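Local coordinates for carboxynorspermidine decarboxylase (Campylobacter jejuni subsp. jejuni 81116, PDB 3N29), which probably catalyses the pyridoxal-phosphate-dependent decarboxylation of carboxynorspermidine to norspermidine, using a beta/alpha-barrel fold, at residues A209-E220 / K250-K261; L156-F164 / S179-F188. All coordinates share one frame; numbering follows the deposited sequence.

Interaction 1: residues A209-E220 / K250-K261; sequences ADALEAVLKVFE and KLIALCKNFSDK
The ammonium group of K250 is gripped by two carboxylates of the facing helix: NZ donates to D210 OD1 at 3.0 Å and to E213 OE1 at 2.9 Å, and each oxygen is met from above its carboxylate plane. With CG anti to the backbone N (chi1 176°) and the rest of the chain extended, K250 runs past the methyl of A209 and crosses both acidic side chains at about a right angle. A209 suits this end because its single methyl lets the helices approach closely. Next to the ion pairs, L254 enters as a knob into the hole formed by A209, L212, E213 and L216, its CD1 lying 3.5 Å from A209 O. L212 CD2 meets L251 CD1 at 3.5 Å. Farther along, F258 packs against L216 CD2 and brings CZ to the ring edge of F219, 3.8 Å from CE2. E220 turns OE2 to the edge of F258 and gives OE1 to K261 NZ at 2.8 Å, an oxygen that also bonds the hydroxyl of Y262. The axes of segments 209-220 and 250-261 run 24° from parallel, on successive outer helices of the beta/alpha barrel. F219 and F258 reach barrel strand 232-234, L251 packs on helix 51-68, and the charged side chains lie on the more exposed side, so the ion pairs probably fix the relative position of helices whose cohesion is mainly hydrophobic.

Interaction 2: residues L156-F164 / S179-F188; sequences LGLRCNVEF and SRLGIRAKDF
N161, R159 and I183 carry the junction between the end of strand 155-159 and the later loop that runs alongside it in the same direction. The backbone of N161 donates to I183 O at 2.8 Å in a nearly straight bond (174°), although the donor nitrogen lies well above the carbonyl plane. In return, I183 N reaches R159 O at 2.9 Å, making a single parallel beta bridge that pairs C160 with I183. G182 passes very close here, CA 3.2 Å from R159 O; with its positive phi and a backbone pressed against C160 and N161, this position has no room for a side chain. The N161 side chain leaves its backbone toward the loop, CG anti to the backbone N (chi1 178°), and lies side by side with the R184 chain. Its ND2 donates to a water that also bonds S179 O and G182 O, a polar link suited to a buried amide.

Strand 155-159 is the fifth of the eight parallel barrel strands, and its C-terminal end opens on the cofactor: the R159 side chain comes within about 4 Å of the bound pyridoxal phosphate. L181 CB lies 3.7 Å over the centre of one guanidinium face, covering it with hydrocarbon, while R159 NH2 bonds H202 O. The second subunit closes over the loop, where its N291 bonds S179 O and its C349 packs on L181.

I183 CD1 meets L158 CD2 at 4.0 Å; this branched hydrocarbon chain suits a buried place between L158 and L141 of helix 141-147. L158 CD1 and C160 SG approach the F188 ring obliquely, the sulfur 3.9 Å from F188 CZ.

How the interactions relate
Both interactions belong to the beta/alpha barrel, and both segments of interaction 2 precede those of interaction 1 in the sequence. Interaction 1 joins two outer helices: most of its apolar side chains are buried, but its ion pairs lie toward the surface, and no second subunit reaches it. Interaction 2 is more thoroughly buried, lies nearer the cofactor and borders the subunit interface; backbone bonds and bridging water serve it where salt bridges serve the helix pair. Helix 209-223 connects the two. V218, on a face of the helix turned from 250-261, packs its CG1 against V162 CG1 at 3.6 Å. F219 CE1 lies 4.0 Å from C160 SG.

Interaction 1: residues A209-E220 / K250-K261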
# COMPACT_ATOMS: atom_id res chain seq x y z
N ALA A 209 -15.28 2.22 -25.84
CA ALA A 209 -15.84 3.42 -26.46
C ALA A 209 -17.39 3.36 -26.35
O ALA A 209 -18.04 4.39 -26.12
CB ALA A 209 -15.38 3.52 -27.95
N ASP A 210 -17.95 2.15 -26.49
CA ASP A 210 -19.41 1.92 -26.22
C ASP A 210 -19.83 2.32 -24.83
O ASP A 210 -20.93 2.85 -24.65
CB ASP A 210 -19.84 0.44 -26.50
CG ASP A 210 -19.72 0.02 -27.96
OD1 ASP A 210 -19.52 0.88 -28.87
OD2 ASP A 210 -19.82 -1.21 -28.24
N ALA A 211 -19.00 2.08 -23.79
CA ALA A 211 -19.34 2.51 -22.44
C ALA A 211 -19.30 4.04 -22.30
O ALA A 211 -20.14 4.62 -21.67
CB ALA A 211 -18.40 1.82 -21.34
N LEU A 212 -18.31 4.70 -22.89
CA LEU A 212 -18.32 6.20 -22.91
C LEU A 212 -19.59 6.74 -23.63
O LEU A 212 -20.21 7.68 -23.15
CB LEU A 212 -17.05 6.77 -23.53
CG LEU A 212 -17.06 8.27 -23.87
CD1 LEU A 212 -17.26 9.03 -22.54
CD2 LEU A 212 -15.86 8.69 -24.58
N GLU A 213 -19.93 6.17 -24.79
CA GLU A 213 -21.22 6.48 -25.46
C GLU A 213 -22.44 6.41 -24.48
O GLU A 213 -23.17 7.39 -24.35
CB GLU A 213 -21.41 5.62 -26.70
CG GLU A 213 -22.75 5.79 -27.34
CD GLU A 213 -22.86 5.21 -28.70
OE1 GLU A 213 -22.75 3.97 -28.85
OE2 GLU A 213 -23.08 6.04 -29.63
N ALA A 214 -22.59 5.30 -23.74
CA ALA A 214 -23.68 5.15 -22.74
C ALA A 214 -23.61 6.23 -21.67
O ALA A 214 -24.63 6.79 -21.33
CB ALA A 214 -23.64 3.78 -22.08
N VAL A 215 -22.41 6.57 -21.19
CA VAL A 215 -22.26 7.66 -20.18
C VAL A 215 -22.60 9.03 -20.77
O VAL A 215 -23.31 9.83 -20.14
CB VAL A 215 -20.85 7.71 -19.46
CG1 VAL A 215 -20.79 8.91 -18.51
CG2 VAL A 215 -20.61 6.43 -18.61
N LEU A 216 -22.18 9.28 -22.02
CA LEU A 216 -22.46 10.59 -22.66
C LEU A 216 -23.93 10.76 -22.84
O LEU A 216 -24.47 11.86 -22.64
CB LEU A 216 -21.78 10.74 -24.03
CG LEU A 216 -20.30 11.07 -23.88
CD1 LEU A 216 -19.60 10.96 -25.26
CD2 LEU A 216 -20.05 12.44 -23.31
N LYS A 217 -24.60 9.69 -23.23
CA LYS A 217 -26.05 9.77 -23.34
C LYS A 217 -26.71 10.24 -22.03
O LYS A 217 -27.62 11.12 -22.07
CB LYS A 217 -26.66 8.46 -23.82
CG LYS A 217 -26.24 8.09 -25.25
CD LYS A 217 -27.07 6.92 -25.82
CE LYS A 217 -26.33 6.31 -26.99
NZ LYS A 217 -27.07 5.36 -27.85
N VAL A 218 -26.27 9.66 -20.90
CA VAL A 218 -26.82 10.02 -19.59
C VAL A 218 -26.39 11.44 -19.17
O VAL A 218 -27.17 12.24 -18.67
CB VAL A 218 -26.45 8.98 -18.52
CG1 VAL A 218 -27.03 9.41 -17.13
CG2 VAL A 218 -26.95 7.62 -18.92
N PHE A 219 -25.15 11.77 -19.41
CA PHE A 219 -24.65 13.12 -19.13
C PHE A 219 -25.41 14.22 -19.90
O PHE A 219 -25.76 15.27 -19.32
CB PHE A 219 -23.18 13.15 -19.47
CG PHE A 219 -22.53 14.50 -19.29
CD1 PHE A 219 -22.41 15.08 -18.04
CD2 PHE A 219 -21.99 15.17 -20.39
CE1 PHE A 219 -21.76 16.34 -17.88
CE2 PHE A 219 -21.33 16.42 -20.25
CZ PHE A 219 -21.23 17.01 -18.99
N GLU A 220 -25.65 14.00 -21.20
CA GLU A 220 -26.42 15.00 -21.96
C GLU A 220 -27.88 15.07 -21.53
O GLU A 220 -28.48 16.15 -21.49
CB GLU A 220 -26.33 14.74 -23.48
CG GLU A 220 -24.91 14.80 -23.96
CD GLU A 220 -24.83 14.66 -25.48
OE1 GLU A 220 -25.52 15.41 -26.16
OE2 GLU A 220 -24.08 13.79 -25.96
N LYS A 250 -14.59 4.91 -33.03
CA LYS A 250 -15.79 5.39 -32.37
C LYS A 250 -15.52 6.47 -31.32
O LYS A 250 -16.30 7.42 -31.19
CB LYS A 250 -16.51 4.23 -31.71
CG LYS A 250 -17.70 4.62 -30.92
CD LYS A 250 -18.65 3.49 -30.94
CE LYS A 250 -19.91 3.82 -30.27
NZ LYS A 250 -20.87 2.86 -30.70
N LEU A 251 -14.43 6.33 -30.53
CA LEU A 251 -14.06 7.36 -29.58
C LEU A 251 -13.90 8.67 -30.29
O LEU A 251 -14.39 9.68 -29.80
CB LEU A 251 -12.74 7.03 -28.88
CG LEU A 251 -12.14 8.08 -27.93
CD1 LEU A 251 -13.10 8.37 -26.75
CD2 LEU A 251 -10.75 7.56 -27.35
N ILE A 252 -13.20 8.67 -31.43
CA ILE A 252 -12.93 9.90 -32.18
C ILE A 252 -14.24 10.63 -32.61
O ILE A 252 -14.45 11.79 -32.31
CB ILE A 252 -12.05 9.63 -33.42
CG1 ILE A 252 -10.65 9.21 -32.97
CG2 ILE A 252 -12.10 10.90 -34.42
CD1 ILE A 252 -9.76 8.34 -34.10
N ALA A 253 -15.16 9.89 -33.21
CA ALA A 253 -16.49 10.40 -33.57
C ALA A 253 -17.27 10.98 -32.36
O ALA A 253 -17.75 12.14 -32.41
CB ALA A 253 -17.28 9.32 -34.30
N LEU A 254 -17.27 10.27 -31.21
CA LEU A 254 -18.00 10.73 -30.05
C LEU A 254 -17.49 12.08 -29.62
O LEU A 254 -18.26 12.99 -29.35
CB LEU A 254 -17.89 9.73 -28.85
CG LEU A 254 -18.64 8.41 -28.93
CD1 LEU A 254 -18.26 7.48 -27.79
CD2 LEU A 254 -20.19 8.71 -28.94
N CYS A 255 -16.17 12.19 -29.51
CA CYS A 255 -15.50 13.42 -29.12
C CYS A 255 -15.76 14.52 -30.14
O CYS A 255 -16.03 15.66 -29.79
CB CYS A 255 -14.00 13.16 -29.07
SG CYS A 255 -13.58 12.16 -27.55
N LYS A 256 -15.60 14.20 -31.40
CA LYS A 256 -15.81 15.22 -32.46
C LYS A 256 -17.28 15.76 -32.51
O LYS A 256 -17.53 16.98 -32.57
CB LYS A 256 -15.34 14.63 -33.79
CG LYS A 256 -15.64 15.49 -34.97
CD LYS A 256 -14.63 15.29 -36.14
CE LYS A 256 -14.66 16.55 -37.01
NZ LYS A 256 -13.64 16.52 -38.11
N ASN A 257 -18.25 14.85 -32.51
CA ASN A 257 -19.68 15.24 -32.45
C ASN A 257 -20.01 16.10 -31.23
O ASN A 257 -20.71 17.09 -31.29
CB ASN A 257 -20.53 13.98 -32.49
CG ASN A 257 -20.39 13.28 -33.81
OD1 ASN A 257 -20.00 13.91 -34.78
ND2 ASN A 257 -20.69 12.01 -33.86
N PHE A 258 -19.45 15.74 -30.09
CA PHE A 258 -19.85 16.40 -28.87
C PHE A 258 -19.32 17.82 -28.93
O PHE A 258 -20.05 18.79 -28.59
CB PHE A 258 -19.29 15.64 -27.66
CG PHE A 258 -19.80 16.14 -26.36
CD1 PHE A 258 -20.88 15.53 -25.74
CD2 PHE A 258 -19.21 17.22 -25.75
CE1 PHE A 258 -21.34 16.03 -24.52
CE2 PHE A 258 -19.69 17.70 -24.53
CZ PHE A 258 -20.71 17.11 -23.93
N SER A 259 -18.08 17.94 -29.37
CA SER A 259 -17.39 19.20 -29.51
C SER A 259 -18.18 20.17 -30.39
O SER A 259 -18.39 21.35 -30.02
CB SER A 259 -16.03 18.96 -30.19
OG SER A 259 -15.35 20.19 -30.22
N ASP A 260 -18.65 19.63 -31.50
CA ASP A 260 -19.34 20.42 -32.54
C ASP A 260 -20.72 20.84 -32.04
O ASP A 260 -21.17 21.97 -32.27
CB ASP A 260 -19.47 19.60 -33.81
CG ASP A 260 -18.15 19.43 -34.53
OD1 ASP A 260 -17.18 20.14 -34.15
OD2 ASP A 260 -18.04 18.56 -35.43
N LYS A 261 -21.39 19.91 -31.37
CA LYS A 261 -22.78 20.10 -30.96
C LYS A 261 -22.83 21.26 -29.99
O LYS A 261 -23.69 22.14 -30.10
CB LYS A 261 -23.30 18.81 -30.31
CG LYS A 261 -24.75 18.86 -29.87
CD LYS A 261 -25.22 17.56 -29.24
CE LYS A 261 -26.65 17.73 -28.76
NZ LYS A 261 -27.17 16.49 -28.14

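Interaction 2: residues L156-F164 / S179-F188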
# COMPACT_ATOMS: atom_id res chain seq x y z
N LEU A 156 -12.25 27.49 -14.36
CA LEU A 156 -12.91 26.77 -13.28
C LEU A 156 -13.92 25.83 -13.87
O LEU A 156 -14.70 26.18 -14.79
CB LEU A 156 -13.57 27.72 -12.30
CG LEU A 156 -12.73 28.77 -11.61
CD1 LEU A 156 -13.69 29.54 -10.66
CD2 LEU A 156 -11.49 28.18 -10.90
N GLY A 157 -13.90 24.60 -13.37
CA GLY A 157 -14.89 23.60 -13.76
C GLY A 157 -15.56 23.00 -12.55
O GLY A 157 -15.09 23.15 -11.39
N LEU A 158 -16.66 22.30 -12.80
CA LEU A 158 -17.34 21.47 -11.80
C LEU A 158 -17.44 20.02 -12.23
O LEU A 158 -17.77 19.73 -13.40
CB LEU A 158 -18.74 21.98 -11.52
CG LEU A 158 -18.83 23.42 -10.99
CD1 LEU A 158 -20.25 23.94 -11.09
CD2 LEU A 158 -18.24 23.60 -9.54
N ARG A 159 -17.25 19.12 -11.28
CA ARG A 159 -17.40 17.71 -11.55
C ARG A 159 -18.86 17.32 -11.38
O ARG A 159 -19.50 17.70 -10.40
CB ARG A 159 -16.50 16.86 -10.68
CG ARG A 159 -16.76 15.40 -10.94
CD ARG A 159 -15.69 14.51 -10.37
NE ARG A 159 -15.83 13.09 -10.67
CZ ARG A 159 -14.99 12.14 -10.26
NH1 ARG A 159 -13.96 12.46 -9.48
NH2 ARG A 159 -15.18 10.87 -10.59
N CYS A 160 -19.36 16.56 -12.34
CA CYS A 160 -20.77 16.14 -12.42
C CYS A 160 -20.87 14.66 -12.04
O CYS A 160 -20.09 13.83 -12.53
CB CYS A 160 -21.20 16.30 -13.85
SG CYS A 160 -21.14 18.04 -14.36
N ASN A 161 -21.80 14.35 -11.16
CA ASN A 161 -22.06 12.98 -10.74
C ASN A 161 -23.04 12.46 -11.77
O ASN A 161 -24.17 12.84 -11.76
CB ASN A 161 -22.66 12.93 -9.34
CG ASN A 161 -22.98 11.52 -8.90
OD1 ASN A 161 -23.10 10.62 -9.75
ND2 ASN A 161 -23.14 11.30 -7.54
N VAL A 162 -22.63 11.60 -12.66
CA VAL A 162 -23.55 11.20 -13.71
C VAL A 162 -24.56 10.15 -13.26
O VAL A 162 -25.66 10.05 -13.87
CB VAL A 162 -22.80 10.81 -14.95
CG1 VAL A 162 -23.75 10.21 -15.98
CG2 VAL A 162 -22.15 12.08 -15.47
N GLU A 163 -24.27 9.43 -12.16
CA GLU A 163 -25.27 8.51 -11.55
C GLU A 163 -25.67 7.38 -12.52
O GLU A 163 -26.81 7.31 -12.99
CB GLU A 163 -26.54 9.25 -11.08
CG GLU A 163 -26.41 10.27 -9.92
CD GLU A 163 -27.79 10.69 -9.37
OE1 GLU A 163 -28.40 11.73 -9.80
OE2 GLU A 163 -28.28 9.94 -8.50
N PHE A 164 -24.73 6.50 -12.81
CA PHE A 164 -24.94 5.48 -13.82
C PHE A 164 -24.16 4.19 -13.49
O PHE A 164 -23.15 4.24 -12.78
CB PHE A 164 -24.56 6.05 -15.20
CG PHE A 164 -24.99 5.18 -16.35
CD1 PHE A 164 -26.33 4.74 -16.45
CD2 PHE A 164 -24.07 4.80 -17.33
CE1 PHE A 164 -26.74 3.93 -17.51
CE2 PHE A 164 -24.47 3.99 -18.39
CZ PHE A 164 -25.82 3.55 -18.48
N SER A 179 -22.21 8.02 -3.92
CA SER A 179 -20.90 8.55 -4.30
C SER A 179 -20.75 10.01 -3.87
O SER A 179 -21.65 10.87 -4.04
CB SER A 179 -20.64 8.44 -5.83
OG SER A 179 -19.40 9.11 -6.15
N ARG A 180 -19.55 10.29 -3.37
CA ARG A 180 -19.17 11.59 -2.95
C ARG A 180 -18.58 12.37 -4.06
O ARG A 180 -18.24 13.49 -3.84
CB ARG A 180 -18.14 11.51 -1.79
CG ARG A 180 -16.77 11.12 -2.26
CD ARG A 180 -15.95 10.55 -1.10
NE ARG A 180 -14.55 10.45 -1.48
CZ ARG A 180 -14.06 9.52 -2.29
NH1 ARG A 180 -14.86 8.62 -2.81
NH2 ARG A 180 -12.77 9.52 -2.57
N LEU A 181 -18.44 11.79 -5.27
CA LEU A 181 -17.70 12.46 -6.36
C LEU A 181 -18.68 13.09 -7.34
O LEU A 181 -19.56 12.42 -7.92
CB LEU A 181 -16.78 11.50 -7.06
CG LEU A 181 -15.79 10.74 -6.16
CD1 LEU A 181 -15.08 9.59 -6.91
CD2 LEU A 181 -14.83 11.69 -5.58
N GLY A 182 -18.50 14.39 -7.50
CA GLY A 182 -19.34 15.24 -8.33
C GLY A 182 -20.63 15.72 -7.70
O GLY A 182 -21.10 15.21 -6.68
N ILE A 183 -21.26 16.66 -8.41
CA ILE A 183 -22.52 17.27 -8.08
C ILE A 183 -23.63 16.64 -8.99
O ILE A 183 -23.41 16.46 -10.22
CB ILE A 183 -22.35 18.82 -8.40
CG1 ILE A 183 -21.18 19.43 -7.61
CG2 ILE A 183 -23.62 19.64 -8.15
CD1 ILE A 183 -20.75 20.78 -8.22
N ARG A 184 -24.78 16.27 -8.40
CA ARG A 184 -25.88 15.65 -9.13
C ARG A 184 -26.63 16.77 -9.86
O ARG A 184 -26.56 17.96 -9.47
CB ARG A 184 -26.81 14.85 -8.21
CG ARG A 184 -26.16 13.62 -7.63
CD ARG A 184 -27.09 12.88 -6.67
NE ARG A 184 -27.36 13.70 -5.50
CZ ARG A 184 -28.36 13.47 -4.63
NH1 ARG A 184 -29.14 12.40 -4.76
NH2 ARG A 184 -28.54 14.27 -3.60
N ALA A 185 -27.26 16.43 -10.97
CA ALA A 185 -27.81 17.47 -11.90
C ALA A 185 -28.86 18.39 -11.22
O ALA A 185 -28.94 19.57 -11.49
CB ALA A 185 -28.39 16.81 -13.14
N LYS A 186 -29.61 17.86 -10.29
CA LYS A 186 -30.64 18.65 -9.59
C LYS A 186 -30.04 19.81 -8.78
O LYS A 186 -30.70 20.86 -8.56
CB LYS A 186 -31.44 17.75 -8.66
CG LYS A 186 -30.63 17.22 -7.44
CD LYS A 186 -31.48 16.19 -6.71
CE LYS A 186 -31.02 15.89 -5.33
NZ LYS A 186 -32.25 15.40 -4.57
N ASP A 187 -28.79 19.66 -8.36
CA ASP A 187 -28.15 20.70 -7.63
C ASP A 187 -27.57 21.80 -8.53
O ASP A 187 -27.11 22.80 -8.03
CB ASP A 187 -27.11 20.09 -6.72
CG ASP A 187 -27.73 19.28 -5.61
OD1 ASP A 187 -28.96 19.41 -5.32
OD2 ASP A 187 -27.01 18.48 -5.05
N PHE A 188 -27.65 21.63 -9.85
CA PHE A 188 -27.31 22.72 -10.77
C PHE A 188 -28.43 23.71 -10.96
O PHE A 188 -28.22 24.81 -11.47
CB PHE A 188 -26.89 22.17 -12.14
CG PHE A 188 -25.47 21.73 -12.21
CD1 PHE A 188 -24.57 22.37 -13.03
CD2 PHE A 188 -25.01 20.67 -11.44
CE1 PHE A 188 -23.25 21.97 -13.07
CE2 PHE A 188 -23.68 20.26 -11.50
CZ PHE A 188 -22.81 20.92 -12.30
O HOH W 1 -27.01 13.69 -11.67
O HOH W 2 -22.42 13.15 -5.37